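Peptidoglycan glycosyltransferase (Eggerthella lenta, PDB 4MNR) belongs to the penicillin-binding proteins, combining a dimerisation-type domain with a domain of the beta-lactamase-like family. Local coordinates at residues 126-131 with 429-434; 145-150 with 174-179; 178-183 with 318-323. All blocks are in the same frame, centred on the assembly; numbering follows the deposited sequence. Where two conformers were deposited one is given.

In the fold
All three contacts are largely buried, and they show how one sheet, a long loop and the start of a helix are tied together by different chemistry. Interaction 1 is regular sheet pairing between central strands, becoming partly exposed at its charged end. Interaction 2 lays the loop segment 174-179 against the outermost strand 142-148, with a serine hydroxyl and an arginine doing the work instead of strand pairing. Interaction 3 follows where interaction 2 ends, sharing Gly178 and Ser179, and joins the same loop to the start of helix 321-332 by a single beta bridge. The three meet at Glu432, which binds Arg175 and Tyr181, while Val321 packs on Ala131 and Val430 of interaction 1.

Interaction 1. Residues 126-131 with 429-434; sequences AGRKGA and IVIEDG
Lys129 and Glu432 meet near the start of strand 130-135 and the end of strand 425-431, antiparallel neighbours in the interior of the five-stranded sheet of this beta-lactamase-like domain. Their backbones are joined first: Glu432 N donates to Lys129 O at 2.7 Å, continuing the pairing one step past the bridge between Gly130 and Ile431. The side chains then cross at an angle. CG of Lys129, anti to its own N (chi1 -157°), lies 3.6 Å from Glu432 OE2, so it is the methylene part of the lysine that packs on the carboxylate; the ammonium is led off, with NZ 6.0 Å from OE1 of Glu432. The acid finds its polar partners in Tyr181 OH and Arg175 NE, both at OE2. Further along, Ala131 and Val430 form a hydrogen-bonded pair, with Val430 N reaching Ala131 O at 2.9 Å and Ala131 N returning the bond to Val430 O. Arg128 lays CD against Ile431 CG2, its NH1 being salt-bridged to Glu435. Glu432 also belongs to the type II turn from Ile431 to Gly434, and its carbonyl O receives a water, 2.6 Å away, which in turn accepts from Lys129 N.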
loop_
_atom_site.group_PDB
_atom_site.type_symbol
_atom_site.label_atom_id
_atom_site.label_comp_id
_atom_site.label_asym_id
_atom_site.label_seq_id
_atom_site.Cartn_x
_atom_site.Cartn_y
_atom_site.Cartn_z
ATOM N N ALA A 126 -6.718 -2.897 14.425
ATOM C CA ALA A 126 -7.546 -2.464 15.552
ATOM C C ALA A 126 -6.714 -1.929 16.725
ATOM O O ALA A 126 -5.811 -2.601 17.213
ATOM C CB ALA A 126 -8.458 -3.600 16.011
ATOM N N GLY A 127 -7.009 -0.706 17.155
ATOM C CA GLY A 127 -6.293 -0.103 18.269
ATOM C C GLY A 127 -4.971 0.527 17.861
ATOM O O GLY A 127 -4.227 1.026 18.713
ATOM N N ARG A 128 -4.694 0.520 16.558
ATOM C CA ARG A 128 -3.456 1.074 16.036
ATOM C C ARG A 128 -3.748 2.227 15.091
ATOM O O ARG A 128 -4.901 2.519 14.779
ATOM C CB ARG A 128 -2.716 0.015 15.222
ATOM C CG ARG A 128 -2.650 -1.351 15.866
ATOM C CD ARG A 128 -1.284 -1.570 16.426
ATOM N NE ARG A 128 -1.117 -2.874 17.056
ATOM C CZ ARG A 128 0.024 -3.261 17.607
ATOM N NH1 ARG A 128 1.062 -2.441 17.579
ATOM N NH2 ARG A 128 0.131 -4.453 18.180
ATOM N N LYS A 129 -2.679 2.877 14.646
ATOM C CA LYS A 129 -2.737 3.838 13.565
ATOM C C LYS A 129 -2.021 3.204 12.369
ATOM O O LYS A 129 -0.911 2.678 12.501
ATOM C CB LYS A 129 -2.005 5.096 13.993
ATOM C CG LYS A 129 -2.402 6.339 13.268
ATOM C CD LYS A 129 -2.258 7.527 14.205
ATOM C CE LYS A 129 -3.102 7.314 15.447
ATOM N NZ LYS A 129 -3.171 8.531 16.311
ATOM N N GLY A 130 -2.647 3.245 11.205
ATOM C CA GLY A 130 -2.004 2.688 10.022
ATOM C C GLY A 130 -2.985 2.330 8.931
ATOM O O GLY A 130 -4.105 2.846 8.893
ATOM N N ALA A 131 -2.577 1.432 8.040
ATOM C CA ALA A 131 -3.415 1.100 6.904
ATOM C C ALA A 131 -3.043 -0.231 6.314
ATOM O O ALA A 131 -1.909 -0.699 6.473
ATOM C CB ALA A 131 -3.293 2.180 5.829
ATOM N N ILE A 429 0.849 -3.553 4.423
ATOM C CA ILE A 429 0.332 -3.047 5.689
ATOM C C ILE A 429 1.392 -2.180 6.336
ATOM O O ILE A 429 2.588 -2.490 6.269
ATOM C CB ILE A 429 -0.092 -4.207 6.629
ATOM C CG1 ILE A 429 -0.667 -3.675 7.947
ATOM C CG2 ILE A 429 1.064 -5.129 6.922
ATOM C CD1 ILE A 429 -1.428 -4.767 8.745
ATOM N N VAL A 430 0.962 -1.063 6.916
ATOM C CA VAL A 430 1.860 -0.264 7.747
ATOM C C VAL A 430 1.203 -0.057 9.101
ATOM O O VAL A 430 0.010 0.261 9.194
ATOM C CB VAL A 430 2.243 1.103 7.111
ATOM C CG1 VAL A 430 0.990 1.943 6.841
ATOM C CG2 VAL A 430 3.240 1.846 8.036
ATOM N N ILE A 431 1.969 -0.292 10.156
ATOM C CA ILE A 431 1.517 0.010 11.512
ATOM C C ILE A 431 2.381 1.147 12.043
ATOM O O ILE A 431 3.574 0.965 12.286
ATOM C CB ILE A 431 1.712 -1.198 12.452
ATOM C CG1 ILE A 431 1.000 -2.438 11.909
ATOM C CG2 ILE A 431 1.222 -0.851 13.860
ATOM C CD1 ILE A 431 -0.487 -2.314 11.868
ATOM N N GLU A 432 1.794 2.321 12.241
ATOM C CA GLU A 432 2.579 3.455 12.739
ATOM C C GLU A 432 3.053 3.251 14.184
ATOM O O GLU A 432 2.306 2.752 15.036
ATOM C CB GLU A 432 1.790 4.761 12.639
ATOM C CG GLU A 432 1.400 5.139 11.214
ATOM C CD GLU A 432 0.547 6.385 11.152
ATOM O OE1 GLU A 432 0.793 7.334 11.934
ATOM O OE2 GLU A 432 -0.381 6.415 10.319
ATOM N N ASP A 433 4.299 3.633 14.449
ATOM C CA ASP A 433 4.863 3.529 15.801
ATOM C C ASP A 433 4.728 2.118 16.358
ATOM O O ASP A 433 4.370 1.937 17.523
ATOM C CB ASP A 433 4.179 4.526 16.738
ATOM C CG ASP A 433 4.133 5.920 16.153
ATOM O OD1 ASP A 433 5.209 6.422 15.760
ATOM O OD2 ASP A 433 3.027 6.496 16.056
ATOM N N GLY A 434 4.995 1.125 15.520
ATOM C CA GLY A 434 4.776 -0.261 15.895
ATOM C C GLY A 434 6.001 -0.925 16.483
ATOM O O GLY A 434 7.124 -0.507 16.223
HETATM O O HOH W 1 1.219 0.339 17.118
HETATM O O HOH W 2 -0.096 2.398 15.907
#

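Interaction 2. Residues 145-150 with 174-179; sequences MASAPT and DRAAGS
Ser147 turns its hydroxyl from the outermost strand of the antiparallel sheet, 142-148, onto the backbone of a loop that leads toward helix 188-197, a strand-to-loop contact at the sheet edge. In the conformer described here, one of two deposited for this residue, Ser147 OG accepts from Ala176 N at 3.2 Å and, weakly, from Arg175 N, so two successive amides share one oxygen; the bonds are described for that conformer. Hydrophobic packing flanks it at one end. Met145, a selenomethionine, is extended from CA to its selenium, and its CG touches Ala176 CB at 3.6 Å while CE reaches on to Ala177 CB.

At the other end Arg175 runs out along the strand. Its CG stands anti to the carbonyl carbon (chi1 -73°) and the chain stays extended to NE, which carries CD past Ala148 O at 3.3 Å. Pro149 CD rests over one face of the guanidinium, 3.6 Å from NH1 of Arg175. A cis peptide bond precedes this proline. A water in the plane of the guanidinium, at its edge, bridges NH1 and Pro149 O, NH2 goes to Ser170 OG, and NE is taken by Glu432 in a salt bridge, so the rotation of the flat group is probably restricted.

The second shell fixes the loop that presents these amides. Asp174 makes an Asx motif: its OD1, met from above the carboxylate plane, accepts from Ala177 N in a nearly straight bond (171°). The backbone carbonyl of the same aspartate is held from the far end of the segment, where Ser179 OG donates to Asp174 O at 3.0 Å, arriving 42° out of the carbonyl plane.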
loop_
_atom_site.group_PDB
_atom_site.type_symbol
_atom_site.label_atom_id
_atom_site.label_comp_id
_atom_site.label_asym_id
_atom_site.label_seq_id
_atom_site.Cartn_x
_atom_site.Cartn_y
_atom_site.Cartn_z
HETATM N N MSE A 145 -9.335 -2.560 1.834
HETATM C CA MSE A 145 -8.668 -1.276 1.953
HETATM C C MSE A 145 -9.138 -0.685 3.269
HETATM O O MSE A 145 -10.305 -0.309 3.402
HETATM C CB MSE A 145 -9.000 -0.367 0.756
HETATM C CG MSE A 145 -8.364 0.997 0.823
HETATM SE SE MSE A 145 -8.561 1.948 -0.879
HETATM C CE MSE A 145 -6.874 1.421 -1.653
ATOM N N ALA A 146 -8.246 -0.674 4.262
ATOM C CA ALA A 146 -8.588 -0.256 5.636
ATOM C C ALA A 146 -7.643 0.802 6.180
ATOM O O ALA A 146 -6.439 0.763 5.934
ATOM C CB ALA A 146 -8.584 -1.446 6.583
ATOM N N SER A 147 -8.204 1.745 6.931
ATOM C CA SER A 147 -7.405 2.735 7.645
ATOM C C SER A 147 -7.805 2.697 9.117
ATOM O O SER A 147 -8.944 2.350 9.443
ATOM C CB SER A 147 -7.658 4.138 7.088
ATOM O OG SER A 147 -7.419 4.180 5.694
ATOM N N ALA A 148 -6.865 3.035 9.994
ATOM C CA ALA A 148 -7.125 3.109 11.426
ATOM C C ALA A 148 -6.392 4.324 11.982
ATOM O O ALA A 148 -5.286 4.612 11.560
ATOM C CB ALA A 148 -6.647 1.835 12.114
ATOM N N PRO A 149 -6.999 5.038 12.945
ATOM C CA PRO A 149 -8.286 4.776 13.593
ATOM C C PRO A 149 -9.463 4.941 12.655
ATOM O O PRO A 149 -9.370 5.585 11.604
ATOM C CB PRO A 149 -8.354 5.842 14.694
ATOM C CG PRO A 149 -6.965 6.291 14.894
ATOM C CD PRO A 149 -6.316 6.191 13.547
ATOM N N THR A 150 -10.569 4.323 13.032
ATOM C CA THR A 150 -11.735 4.352 12.181
ATOM C C THR A 150 -12.975 4.723 12.983
ATOM O O THR A 150 -12.882 5.151 14.145
ATOM C CB THR A 150 -11.891 3.010 11.418
ATOM O OG1 THR A 150 -12.882 3.150 10.393
ATOM C CG2 THR A 150 -12.267 1.883 12.378
ATOM N N ASP A 174 -7.785 9.271 5.426
ATOM C CA ASP A 174 -7.634 8.064 4.609
ATOM C C ASP A 174 -6.156 7.702 4.566
ATOM O O ASP A 174 -5.370 8.323 3.854
ATOM C CB ASP A 174 -8.163 8.321 3.188
ATOM C CG ASP A 174 -8.065 7.095 2.272
ATOM O OD1 ASP A 174 -7.203 6.219 2.483
ATOM O OD2 ASP A 174 -8.869 7.012 1.320
ATOM N N ARG A 175 -5.765 6.704 5.340
ATOM C CA ARG A 175 -4.361 6.331 5.390
ATOM C C ARG A 175 -3.955 5.327 4.333
ATOM O O ARG A 175 -2.769 5.178 4.053
ATOM C CB ARG A 175 -4.008 5.777 6.769
ATOM C CG ARG A 175 -3.936 6.864 7.846
ATOM C CD ARG A 175 -3.646 6.247 9.217
ATOM N NE ARG A 175 -3.159 7.262 10.146
ATOM C CZ ARG A 175 -3.938 8.107 10.815
ATOM N NH1 ARG A 175 -5.256 8.048 10.695
ATOM N NH2 ARG A 175 -3.387 9.012 11.611
ATOM N N ALA A 176 -4.921 4.606 3.775
ATOM C CA ALA A 176 -4.609 3.546 2.814
ATOM C C ALA A 176 -4.301 4.045 1.412
ATOM O O ALA A 176 -3.444 3.479 0.713
ATOM C CB ALA A 176 -5.749 2.510 2.773
ATOM N N ALA A 177 -5.030 5.064 0.981
ATOM C CA ALA A 177 -4.847 5.623 -0.349
ATOM C C ALA A 177 -4.370 7.063 -0.273
ATOM O O ALA A 177 -3.694 7.536 -1.180
ATOM C CB ALA A 177 -6.141 5.556 -1.130
ATOM N N GLY A 178 -4.734 7.751 0.804
ATOM C CA GLY A 178 -4.657 9.208 0.846
ATOM C C GLY A 178 -3.471 9.861 1.529
ATOM O O GLY A 178 -3.407 11.089 1.599
ATOM N N SER A 179 -2.534 9.046 2.011
ATOM C CA SER A 179 -1.422 9.513 2.845
ATOM C C SER A 179 -0.057 9.009 2.361
ATOM O O SER A 179 0.093 7.829 2.059
ATOM C CB SER A 179 -1.643 9.034 4.286
ATOM O OG SER A 179 -2.809 9.622 4.836
HETATM O O HOH W 3 -7.511 6.624 9.661
#

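Interaction 3. Residues 178-183 with 318-323; sequences GSLYAP and QATVLE
Tyr181 and Ala319 form a single antiparallel bridge, each donating its N to the other's O at 2.8 Å, and so join the loop before helix 188-197 to the residues that start helix 321-332. From that bridge the tyrosine side chain can be followed outward. Its CB lies 3.7 Å from Ala319 O, the carbonyl that also holds Tyr181 N and stands at the ring's edge, near its plane. With CG anti to the carbonyl carbon (chi1 -72°), the ring is brought to the side chain of the first helical residue, where CD2 and CE2 of Tyr181 both rest 4.0 Å from one methyl, Val321 CG2, the two side chains meeting at a slant. Farther out CZ packs against Val430, and the hydroxyl ends at Glu432.

Around this side chain the backbone is pinned by less regular means. Ser179 O is approached by Thr320 CA in a CA-H...O contact and also accepts from a water, 2.7 Å away, that is itself reached by Val321 N; a first-turn amide of the helix is thereby linked to the loop. Thr320 is the N-cap, its OG1 accepting from Glu323 N at 3.0 Å. Its other branch, CG2, lies 3.5 Å from Ser179 O and also touches Leu180 CD2, which lies on the peptide between Ala319 and Thr320 as well. Tyr181 thus packs between the start of helix 321-332 and the sheet, touching Val430 of strand 425-431 and Trp413 of strand 409-418, while Val321 packs on strands 130-135 and 425-431.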
loop_
_atom_site.group_PDB
_atom_site.type_symbol
_atom_site.label_atom_id
_atom_site.label_comp_id
_atom_site.label_asym_id
_atom_site.label_seq_id
_atom_site.Cartn_x
_atom_site.Cartn_y
_atom_site.Cartn_z
ATOM N N GLY A 178 -4.734 7.751 0.804
ATOM C CA GLY A 178 -4.657 9.208 0.846
ATOM C C GLY A 178 -3.471 9.861 1.529
ATOM O O GLY A 178 -3.407 11.089 1.599
ATOM N N SER A 179 -2.534 9.046 2.011
ATOM C CA SER A 179 -1.422 9.513 2.845
ATOM C C SER A 179 -0.057 9.009 2.361
ATOM O O SER A 179 0.093 7.829 2.059
ATOM C CB SER A 179 -1.643 9.034 4.286
ATOM O OG SER A 179 -2.809 9.622 4.836
ATOM N N LEU A 180 0.948 9.889 2.330
ATOM C CA LEU A 180 2.312 9.459 1.994
ATOM C C LEU A 180 3.088 9.018 3.222
ATOM O O LEU A 180 3.076 9.697 4.252
ATOM C CB LEU A 180 3.101 10.577 1.310
ATOM C CG LEU A 180 2.640 10.954 -0.092
ATOM C CD1 LEU A 180 3.482 12.128 -0.604
ATOM C CD2 LEU A 180 2.741 9.762 -1.021
ATOM N N TYR A 181 3.804 7.917 3.085
ATOM C CA TYR A 181 4.652 7.390 4.154
ATOM C C TYR A 181 6.065 7.153 3.630
ATOM O O TYR A 181 6.256 6.900 2.445
ATOM C CB TYR A 181 4.132 6.028 4.612
ATOM C CG TYR A 181 2.848 6.015 5.425
ATOM C CD1 TYR A 181 2.889 6.151 6.806
ATOM C CD2 TYR A 181 1.615 5.831 4.820
ATOM C CE1 TYR A 181 1.735 6.123 7.563
ATOM C CE2 TYR A 181 0.452 5.812 5.569
ATOM C CZ TYR A 181 0.520 5.949 6.938
ATOM O OH TYR A 181 -0.625 5.920 7.711
ATOM N N ALA A 182 7.058 7.197 4.517
ATOM C CA ALA A 182 8.361 6.628 4.169
ATOM C C ALA A 182 8.212 5.109 4.194
ATOM O O ALA A 182 7.731 4.549 5.188
ATOM C CB ALA A 182 9.394 7.047 5.180
ATOM N N PRO A 183 8.628 4.430 3.113
ATOM C CA PRO A 183 8.408 2.978 3.069
ATOM C C PRO A 183 9.476 2.200 3.820
ATOM O O PRO A 183 9.297 1.004 4.079
ATOM C CB PRO A 183 8.479 2.656 1.574
ATOM C CG PRO A 183 9.423 3.703 1.019
ATOM C CD PRO A 183 9.122 4.965 1.826
ATOM N N GLN A 318 8.687 8.486 -0.958
ATOM C CA GLN A 318 7.502 8.608 -0.114
ATOM C C GLN A 318 6.394 7.937 -0.899
ATOM O O GLN A 318 6.208 8.220 -2.083
ATOM C CB GLN A 318 7.129 10.064 0.109
ATOM C CG GLN A 318 8.239 10.892 0.713
ATOM C CD GLN A 318 7.809 12.321 0.945
ATOM O OE1 GLN A 318 8.391 13.259 0.396
ATOM N NE2 GLN A 318 6.783 12.499 1.762
ATOM N N ALA A 319 5.645 7.065 -0.245
ATOM C CA ALA A 319 4.684 6.270 -0.986
ATOM C C ALA A 319 3.383 6.139 -0.228
ATOM O O ALA A 319 3.369 6.169 1.006
ATOM C CB ALA A 319 5.252 4.882 -1.252
ATOM N N THR A 320 2.301 5.936 -0.971
ATOM C CA THR A 320 1.058 5.515 -0.328
ATOM C C THR A 320 1.089 4.021 -0.060
ATOM O O THR A 320 1.887 3.302 -0.644
ATOM C CB THR A 320 -0.152 5.831 -1.212
ATOM O OG1 THR A 320 -0.007 5.190 -2.484
ATOM C CG2 THR A 320 -0.276 7.314 -1.418
ATOM N N VAL A 321 0.206 3.537 0.810
ATOM C CA VAL A 321 0.132 2.099 1.050
ATOM C C VAL A 321 -0.332 1.399 -0.232
ATOM O O VAL A 321 0.136 0.309 -0.575
ATOM C CB VAL A 321 -0.788 1.787 2.242
ATOM C CG1 VAL A 321 -0.851 0.275 2.495
ATOM C CG2 VAL A 321 -0.272 2.527 3.473
ATOM N N LEU A 322 -1.223 2.060 -0.969
ATOM C CA LEU A 322 -1.661 1.554 -2.269
ATOM C C LEU A 322 -0.482 1.372 -3.223
ATOM O O LEU A 322 -0.374 0.331 -3.887
ATOM C CB LEU A 322 -2.694 2.510 -2.879
ATOM C CG LEU A 322 -3.177 2.170 -4.285
ATOM C CD1 LEU A 322 -3.813 0.770 -4.345
ATOM C CD2 LEU A 322 -4.161 3.227 -4.788
ATOM N N GLU A 323 0.420 2.360 -3.264
ATOM C CA GLU A 323 1.604 2.257 -4.110
ATOM C C GLU A 323 2.467 1.065 -3.691
ATOM O O GLU A 323 2.957 0.326 -4.541
ATOM C CB GLU A 323 2.439 3.537 -4.070
ATOM C CG GLU A 323 3.843 3.393 -4.662
ATOM C CD GLU A 323 3.852 3.092 -6.165
ATOM O OE1 GLU A 323 2.964 3.577 -6.899
ATOM O OE2 GLU A 323 4.761 2.361 -6.616
HETATM O O HOH W 4 -1.491 5.656 1.759
#